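Local coordinates for SAP-like pentraxin (Limulus polyphemus, PDB 3FLP), which probably acts as a calcium-dependent lectin of the pentraxin family, binding two calcium ions per subunit within a doubly stacked heptameric assembly, at residues I50-T55 with Q61-M66; L78-S83 with E126-G131; Q144-D147 with G152-E155. One frame throughout, in Å; residues are numbered along the deposited sequence.

Interaction 1 (I50-T55 with Q61-M66); sequences IFSCAT and QFITSM
Q61 reaches across to T55 with its terminal amide: NE2 donates to T55 OG1 at 3.1 Å, nearly straight and close to the plane of the amide. A bend at chi2 (-78°) brings that amide beside the T55 hydroxyl. Its other end, OE1, is bonded to H132, and T55 OG1 is also bonded to N57, so a flexible amide and a small hydroxyl are tied down between strand and loops. The backbones of Q61 and F62 both face C53, whose O receives weak bonds from each N, while F62 O takes the N-H of C53 at 2.9 Å. F62 turns its ring to the same sheet face as C53. There CD1 of F62 lies 3.9 Å from CD1 of F51, with ring planes almost perpendicular but the approach oblique. F51 also packs on V36 of strand 33-42, across the sandwich; large aromatics suit this inner face.

I63 points to the other face, where CG2 lies 3.8 Å from S52 CB; its CA also approaches F51 O in a C-H...O contact. A small serine fits here, and its OG is hydrogen-bonded to NE2 of Q146, whose main-chain O binds calcium. T64 follows with a double grip: its O accepts from I50 N at 3.0 Å, and its OG1 from F51 N at 2.9 Å. The hydroxyl gets there by standing between its own backbone N and carbonyl carbon (chi1 61°). T64 N in turn donates to F51 O.

The whole is an antiparallel beta hairpin with a classic bulge at Q61-F62, within the jelly-roll sandwich of the pentraxins.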
loop_
_atom_site.group_PDB
_atom_site.type_symbol
_atom_site.label_atom_id
_atom_site.label_comp_id
_atom_site.label_asym_id
_atom_site.label_seq_id
_atom_site.Cartn_x
_atom_site.Cartn_y
_atom_site.Cartn_z
ATOM N N ILE A 50 -47.849 2.641 -13.244
ATOM C CA ILE A 50 -46.637 3.219 -12.678
ATOM C C ILE A 50 -45.931 4.210 -13.593
ATOM O O ILE A 50 -45.751 5.375 -13.240
ATOM C CB ILE A 50 -45.650 2.091 -12.293
ATOM C CG1 ILE A 50 -46.331 1.150 -11.296
ATOM C CG2 ILE A 50 -44.380 2.675 -11.687
ATOM C CD1 ILE A 50 -45.540 -0.098 -10.990
ATOM N N PHE A 51 -45.522 3.733 -14.763
ATOM C CA PHE A 51 -44.812 4.544 -15.749
ATOM C C PHE A 51 -45.732 4.815 -16.944
ATOM O O PHE A 51 -46.161 3.895 -17.632
ATOM C CB PHE A 51 -43.544 3.787 -16.175
ATOM C CG PHE A 51 -42.655 4.531 -17.134
ATOM C CD1 PHE A 51 -42.935 4.553 -18.500
ATOM C CD2 PHE A 51 -41.500 5.162 -16.679
ATOM C CE1 PHE A 51 -42.076 5.188 -19.394
ATOM C CE2 PHE A 51 -40.632 5.801 -17.570
ATOM C CZ PHE A 51 -40.919 5.813 -18.927
ATOM N N SER A 52 -46.028 6.088 -17.177
ATOM C CA SER A 52 -46.909 6.503 -18.269
ATOM C C SER A 52 -46.213 7.484 -19.211
ATOM O O SER A 52 -45.739 8.535 -18.781
ATOM C CB SER A 52 -48.173 7.153 -17.681
ATOM O OG SER A 52 -48.926 7.848 -18.661
ATOM N N CYS A 53 -46.158 7.134 -20.494
ATOM C CA CYS A 53 -45.531 7.983 -21.502
ATOM C C CYS A 53 -46.555 8.388 -22.561
ATOM O O CYS A 53 -47.221 7.539 -23.150
ATOM C CB CYS A 53 -44.371 7.251 -22.173
ATOM S SG CYS A 53 -43.538 8.255 -23.422
ATOM N N ALA A 54 -46.668 9.688 -22.812
ATOM C CA ALA A 54 -47.633 10.179 -23.779
ATOM C C ALA A 54 -47.098 11.250 -24.724
ATOM O O ALA A 54 -46.284 12.085 -24.331
ATOM C CB ALA A 54 -48.846 10.725 -23.042
ATOM N N THR A 55 -47.562 11.207 -25.972
ATOM C CA THR A 55 -47.199 12.199 -26.982
ATOM C C THR A 55 -48.491 12.930 -27.355
ATOM O O THR A 55 -49.581 12.496 -26.981
ATOM C CB THR A 55 -46.592 11.558 -28.254
ATOM O OG1 THR A 55 -47.470 10.542 -28.759
ATOM C CG2 THR A 55 -45.227 10.962 -27.946
ATOM N N GLN A 61 -48.586 5.845 -25.326
ATOM C CA GLN A 61 -47.413 5.363 -26.051
ATOM C C GLN A 61 -46.757 4.167 -25.364
ATOM O O GLN A 61 -46.420 3.172 -26.006
ATOM C CB GLN A 61 -46.389 6.498 -26.206
ATOM C CG GLN A 61 -46.707 7.471 -27.332
ATOM C CD GLN A 61 -46.345 6.914 -28.705
ATOM O OE1 GLN A 61 -46.073 5.720 -28.859
ATOM N NE2 GLN A 61 -46.342 7.782 -29.709
ATOM N N PHE A 62 -46.590 4.262 -24.052
ATOM C CA PHE A 62 -45.958 3.192 -23.291
ATOM C C PHE A 62 -46.432 3.306 -21.847
ATOM O O PHE A 62 -46.250 4.342 -21.214
ATOM C CB PHE A 62 -44.444 3.356 -23.389
ATOM C CG PHE A 62 -43.672 2.216 -22.821
ATOM C CD1 PHE A 62 -43.457 2.116 -21.455
ATOM C CD2 PHE A 62 -43.139 1.244 -23.658
ATOM C CE1 PHE A 62 -42.719 1.068 -20.928
ATOM C CE2 PHE A 62 -42.401 0.195 -23.140
ATOM C CZ PHE A 62 -42.192 0.110 -21.773
ATOM N N ILE A 63 -47.065 2.258 -21.331
ATOM C CA ILE A 63 -47.558 2.306 -19.963
ATOM C C ILE A 63 -47.356 0.992 -19.231
ATOM O O ILE A 63 -47.756 -0.072 -19.713
ATOM C CB ILE A 63 -49.066 2.650 -19.896
ATOM C CG1 ILE A 63 -49.550 3.210 -21.237
ATOM C CG2 ILE A 63 -49.305 3.676 -18.803
ATOM C CD1 ILE A 63 -51.040 3.463 -21.280
ATOM N N THR A 64 -46.733 1.072 -18.061
ATOM C CA THR A 64 -46.496 -0.111 -17.242
ATOM C C THR A 64 -47.539 -0.126 -16.134
ATOM O O THR A 64 -48.027 0.920 -15.716
ATOM C CB THR A 64 -45.096 -0.093 -16.584
ATOM O OG1 THR A 64 -44.988 1.056 -15.734
ATOM C CG2 THR A 64 -43.998 -0.065 -17.649
ATOM N N SER A 65 -47.871 -1.317 -15.659
ATOM C CA SER A 65 -48.863 -1.456 -14.611
ATOM C C SER A 65 -48.659 -2.765 -13.874
ATOM O O SER A 65 -47.847 -3.608 -14.273
ATOM C CB SER A 65 -50.264 -1.453 -15.220
ATOM O OG SER A 65 -50.389 -2.505 -16.164
ATOM N N MET A 66 -49.413 -2.938 -12.798
ATOM C CA MET A 66 -49.324 -4.158 -12.014
ATOM C C MET A 66 -50.595 -4.315 -11.214
ATOM O O MET A 66 -51.373 -3.375 -11.064
ATOM C CB MET A 66 -48.154 -4.093 -11.024
ATOM C CG MET A 66 -48.403 -3.119 -9.858
ATOM S SD MET A 66 -47.333 -3.375 -8.407
ATOM C CE MET A 66 -48.306 -4.569 -7.475
#

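Interaction 2 (L78-S83 with E126-G131); sequences LQVNAS and ENVGKG
V128 meets two side chains of the 78-83 segment with a single methyl group, CG1, which lies 4.0 Å from V80 CG2 and 4.1 Å from L78 CD2. That methyl stands anti to its own backbone N (chi1 177°), which points it at the pair of methyls, V80 CG2 and L78 CD2, that lie together in front of it. The side chains of V80 and V128 cross at about a right angle, whereas L78 meets V128 obliquely. Branched aliphatic residues suit this buried place, since the contact between the segments is purely apolar and contains no hydrogen bond.

V80 divides its two methyls between neighbours: CG2 goes to V128, and CG1 rests 4.1 Å from G129 CA. Having no side chain, G129 lets the methyl come up to its backbone, and its positive phi of 61° is one that glycine adopts readily. Beyond V80 the chain reverses in a type I' turn to S83, closed by S83 N to V80 O at 3.0 Å and by V80 N to S83 OG at 3.1 Å, which steadies the valine's backbone.

L78 and V80 lie at the end of strand 73-80 and also pack on F62 of strand 60-68 and W106 of strand 100-107. V128 touches M113 of strand 112-117, and its O bonds W106 NE1, so the loop after strand 120-125 covers a junction between the two sheets.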
loop_
_atom_site.group_PDB
_atom_site.type_symbol
_atom_site.label_atom_id
_atom_site.label_comp_id
_atom_site.label_asym_id
_atom_site.label_seq_id
_atom_site.Cartn_x
_atom_site.Cartn_y
_atom_site.Cartn_z
ATOM N N LEU A 78 -48.083 -4.378 -19.566
ATOM C CA LEU A 78 -47.477 -3.420 -20.463
ATOM C C LEU A 78 -48.455 -3.083 -21.582
ATOM O O LEU A 78 -49.178 -3.950 -22.076
ATOM C CB LEU A 78 -46.198 -3.999 -21.078
ATOM C CG LEU A 78 -45.502 -3.100 -22.113
ATOM C CD1 LEU A 78 -45.040 -1.802 -21.441
ATOM C CD2 LEU A 78 -44.317 -3.837 -22.734
ATOM N N GLN A 79 -48.480 -1.816 -21.972
ATOM C CA GLN A 79 -49.325 -1.375 -23.056
ATOM C C GLN A 79 -48.448 -0.484 -23.929
ATOM O O GLN A 79 -47.764 0.402 -23.421
ATOM C CB GLN A 79 -50.547 -0.606 -22.524
ATOM C CG GLN A 79 -51.303 0.149 -23.612
ATOM C CD GLN A 79 -52.633 0.736 -23.152
ATOM O OE1 GLN A 79 -53.174 1.633 -23.800
ATOM N NE2 GLN A 79 -53.171 0.226 -22.049
ATOM N N VAL A 80 -48.441 -0.752 -25.231
ATOM C CA VAL A 80 -47.650 0.037 -26.173
ATOM C C VAL A 80 -48.528 0.507 -27.326
ATOM O O VAL A 80 -49.290 -0.267 -27.905
ATOM C CB VAL A 80 -46.462 -0.772 -26.761
ATOM C CG1 VAL A 80 -45.689 0.092 -27.760
ATOM C CG2 VAL A 80 -45.546 -1.243 -25.645
ATOM N N ASN A 81 -48.412 1.787 -27.649
ATOM C CA ASN A 81 -49.180 2.399 -28.726
ATOM C C ASN A 81 -50.670 2.056 -28.658
ATOM O O ASN A 81 -51.261 1.586 -29.628
ATOM C CB ASN A 81 -48.609 1.993 -30.088
ATOM C CG ASN A 81 -49.036 2.940 -31.203
ATOM O OD1 ASN A 81 -48.936 4.158 -31.059
ATOM N ND2 ASN A 81 -49.502 2.385 -32.326
ATOM N N ALA A 82 -51.262 2.298 -27.492
ATOM C CA ALA A 82 -52.681 2.049 -27.248
ATOM C C ALA A 82 -53.153 0.619 -27.495
ATOM O O ALA A 82 -54.321 0.391 -27.796
ATOM C CB ALA A 82 -53.541 3.035 -28.059
ATOM N N SER A 83 -52.249 -0.342 -27.378
ATOM C CA SER A 83 -52.625 -1.737 -27.539
ATOM C C SER A 83 -53.389 -2.098 -26.269
ATOM O O SER A 83 -53.535 -1.269 -25.369
ATOM C CB SER A 83 -51.380 -2.616 -27.615
ATOM O OG SER A 83 -50.703 -2.622 -26.365
ATOM N N GLU A 126 -45.004 -12.287 -27.115
ATOM C CA GLU A 126 -44.718 -11.832 -28.463
ATOM C C GLU A 126 -45.768 -10.857 -28.973
ATOM O O GLU A 126 -46.819 -10.670 -28.356
ATOM C CB GLU A 126 -44.638 -13.030 -29.412
ATOM C CG GLU A 126 -43.509 -14.014 -29.101
ATOM C CD GLU A 126 -42.144 -13.347 -29.031
ATOM O OE1 GLU A 126 -41.824 -12.537 -29.928
ATOM O OE2 GLU A 126 -41.386 -13.635 -28.084
ATOM N N ASN A 127 -45.456 -10.225 -30.096
ATOM C CA ASN A 127 -46.353 -9.288 -30.741
ATOM C C ASN A 127 -46.866 -8.144 -29.878
ATOM O O ASN A 127 -48.062 -7.861 -29.846
ATOM C CB ASN A 127 -47.501 -10.072 -31.368
ATOM C CG ASN A 127 -47.005 -11.032 -32.431
ATOM O OD1 ASN A 127 -46.483 -10.608 -33.461
ATOM N ND2 ASN A 127 -47.135 -12.335 -32.174
ATOM N N VAL A 128 -45.949 -7.487 -29.180
ATOM C CA VAL A 128 -46.301 -6.332 -28.361
ATOM C C VAL A 128 -45.609 -5.127 -28.989
ATOM O O VAL A 128 -44.393 -4.967 -28.865
ATOM C CB VAL A 128 -45.815 -6.470 -26.894
ATOM C CG1 VAL A 128 -46.159 -5.205 -26.126
ATOM C CG2 VAL A 128 -46.469 -7.678 -26.225
ATOM N N GLY A 129 -46.386 -4.298 -29.679
ATOM C CA GLY A 129 -45.832 -3.118 -30.325
ATOM C C GLY A 129 -44.782 -3.467 -31.359
ATOM O O GLY A 129 -43.822 -2.725 -31.551
ATOM N N LYS A 130 -44.960 -4.602 -32.029
ATOM C CA LYS A 130 -44.007 -5.033 -33.040
ATOM C C LYS A 130 -43.955 -4.045 -34.199
ATOM O O LYS A 130 -44.987 -3.696 -34.779
ATOM C CB LYS A 130 -44.364 -6.429 -33.549
ATOM C CG LYS A 130 -43.426 -6.940 -34.627
ATOM C CD LYS A 130 -43.592 -8.435 -34.843
ATOM C CE LYS A 130 -42.743 -8.920 -36.005
ATOM N NZ LYS A 130 -42.496 -10.388 -35.909
ATOM N N GLY A 131 -42.743 -3.597 -34.524
ATOM C CA GLY A 131 -42.558 -2.644 -35.601
ATOM C C GLY A 131 -42.881 -1.220 -35.171
ATOM O O GLY A 131 -42.751 -0.282 -35.953
#

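Interaction 3 (Q144-D147 with G152-E155); sequences QEQD and GFEE. With CA (calcium ion), chain O; CA (calcium ion), chain P.
D147 OD2 and E154 OE1, oxygens of two carboxylates, come within 3.1 Å of each other, an approach that the calcium ion they both bind probably makes tolerable. A second calcium lies beside it, and the pair of ions gathers five acidic oxygens and a main-chain carbonyl without direct bonds between them. E145 OE1 and D147 OD1 each bridge both ions. The first ion also takes E145 OE2, and Q146 O at 2.4 Å; the second also takes D147 OD2 and, from the other segment, E154 OE1 at 2.3 Å. Glutamate suits position 154, since its chain runs extended beyond CG and carries the carboxylate to the second ion.

Water bridges the segments as well. One molecule, a ligand of the second ion, donates to both E145 O and G152 O; another accepts from E145 N and E154 N and donates to Q144 OE1. Q144 NE2 is bonded to P20 O, which holds the other end of that amide.

Away from the metals, F153 supplies the apolar part of the contact. Q144 CB sits over one face of the ring, 3.6 Å from its centroid, in a CH-pi contact, while E145 O lies at the ring edge in its plane, 3.5 Å from CD1. G152, with a positive phi of 65° that suits glycine, brings its O within 3.0 Å of D147 OD2; both are acceptors, and no hydrogen bond joins them.

D59 and N60, with a water, complete the first site; E157 and a further water complete the second. Both segments belong to the loop region between strands 139-142 and 161-169: F153 and Q146 pack on V141 of the former, and Q146 also touches A54 of strand 48-55.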
loop_
_atom_site.group_PDB
_atom_site.type_symbol
_atom_site.label_atom_id
_atom_site.label_comp_id
_atom_site.label_asym_id
_atom_site.label_seq_id
_atom_site.Cartn_x
_atom_site.Cartn_y
_atom_site.Cartn_z
ATOM N N GLN A 144 -49.571 8.042 -12.169
ATOM C CA GLN A 144 -50.884 8.310 -12.745
ATOM C C GLN A 144 -50.851 7.927 -14.227
ATOM O O GLN A 144 -49.782 7.836 -14.825
ATOM C CB GLN A 144 -51.256 9.801 -12.618
ATOM C CG GLN A 144 -51.322 10.381 -11.200
ATOM C CD GLN A 144 -52.433 9.776 -10.337
ATOM O OE1 GLN A 144 -53.438 9.280 -10.843
ATOM N NE2 GLN A 144 -52.258 9.838 -9.029
ATOM N N GLU A 145 -52.028 7.707 -14.808
ATOM C CA GLU A 145 -52.157 7.343 -16.216
ATOM C C GLU A 145 -52.603 8.601 -16.971
ATOM O O GLU A 145 -53.639 9.178 -16.647
ATOM C CB GLU A 145 -53.214 6.235 -16.340
ATOM C CG GLU A 145 -53.091 5.306 -17.553
ATOM C CD GLU A 145 -53.547 5.944 -18.852
ATOM O OE1 GLU A 145 -54.694 6.440 -18.909
ATOM O OE2 GLU A 145 -52.756 5.939 -19.822
ATOM N N GLN A 146 -51.824 9.036 -17.958
ATOM C CA GLN A 146 -52.166 10.238 -18.733
ATOM C C GLN A 146 -53.190 10.000 -19.845
ATOM O O GLN A 146 -53.097 9.018 -20.585
ATOM C CB GLN A 146 -50.919 10.830 -19.402
ATOM C CG GLN A 146 -49.771 11.209 -18.484
ATOM C CD GLN A 146 -48.501 11.537 -19.265
ATOM O OE1 GLN A 146 -48.339 12.645 -19.780
ATOM N NE2 GLN A 146 -47.601 10.558 -19.371
ATOM N N ASP A 147 -54.163 10.903 -19.953
ATOM C CA ASP A 147 -55.160 10.847 -21.020
ATOM C C ASP A 147 -54.920 12.095 -21.862
ATOM O O ASP A 147 -55.562 12.321 -22.887
ATOM C CB ASP A 147 -56.584 10.830 -20.465
ATOM C CG ASP A 147 -56.976 9.468 -19.941
ATOM O OD1 ASP A 147 -56.402 8.468 -20.427
ATOM O OD2 ASP A 147 -57.858 9.385 -19.060
ATOM N N GLY A 152 -55.203 14.657 -17.217
ATOM C CA GLY A 152 -56.326 13.788 -17.531
ATOM C C GLY A 152 -56.259 12.515 -16.707
ATOM O O GLY A 152 -56.614 11.439 -17.184
ATOM N N PHE A 153 -55.801 12.644 -15.465
ATOM C CA PHE A 153 -55.659 11.505 -14.561
ATOM C C PHE A 153 -56.993 10.949 -14.072
ATOM O O PHE A 153 -57.982 11.675 -13.982
ATOM C CB PHE A 153 -54.814 11.896 -13.340
ATOM C CG PHE A 153 -53.473 12.481 -13.685
ATOM C CD1 PHE A 153 -52.705 11.943 -14.710
ATOM C CD2 PHE A 153 -52.977 13.571 -12.979
ATOM C CE1 PHE A 153 -51.457 12.482 -15.028
ATOM C CE2 PHE A 153 -51.731 14.118 -13.289
ATOM C CZ PHE A 153 -50.971 13.572 -14.315
ATOM N N GLU A 154 -57.003 9.658 -13.750
ATOM C CA GLU A 154 -58.198 8.978 -13.253
ATOM C C GLU A 154 -57.824 8.187 -12.006
ATOM O O GLU A 154 -56.893 7.379 -12.030
ATOM C CB GLU A 154 -58.761 8.032 -14.316
ATOM C CG GLU A 154 -59.357 8.752 -15.509
ATOM C CD GLU A 154 -59.891 7.798 -16.565
ATOM O OE1 GLU A 154 -59.076 7.166 -17.277
ATOM O OE2 GLU A 154 -61.130 7.685 -16.676
ATOM N N GLU A 155 -58.556 8.409 -10.920
ATOM C CA GLU A 155 -58.253 7.734 -9.664
ATOM C C GLU A 155 -58.210 6.211 -9.722
ATOM O O GLU A 155 -57.394 5.595 -9.039
ATOM C CB GLU A 155 -59.207 8.202 -8.551
ATOM C CG GLU A 155 -60.694 8.127 -8.873
ATOM C CD GLU A 155 -61.576 8.720 -7.763
ATOM O OE1 GLU A 155 -61.401 9.915 -7.416
ATOM O OE2 GLU A 155 -62.452 7.990 -7.242
HETATM CA CA CA O . -54.503 7.227 -21.280
HETATM CA CA CA P . -57.003 7.238 -18.266
HETATM O O HOH W 1 -54.388 8.251 -13.216
HETATM O O HOH W 2 -56.187 8.817 -16.705
HETATM O O HOH W 3 -56.143 5.551 -21.376
HETATM O O HOH W 4 -57.701 5.231 -19.301
#

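How the interactions relate
The three contacts come in series along the chain. Interactions 1 and 2, with centres about 12 Å apart, share the seven-stranded antiparallel sheet: strands 60-68 and 73-80 are neighbours there, joined by I63 N to Q79 O and Q61 O to N81 N, both probable hydrogen bonds. Interaction 3 lies about 10 Å from interaction 1, centre to centre, and its loop rests on the same sheet, with I63 CD1 packed on E145 OE2. Interactions 2 and 3, about 20 Å apart between centres, do not touch. The connection between the two hairpin segments of interaction 1 carries D59 and N60, ligands of the first calcium ion, so hairpin and 144-155 loop build the calcium site together.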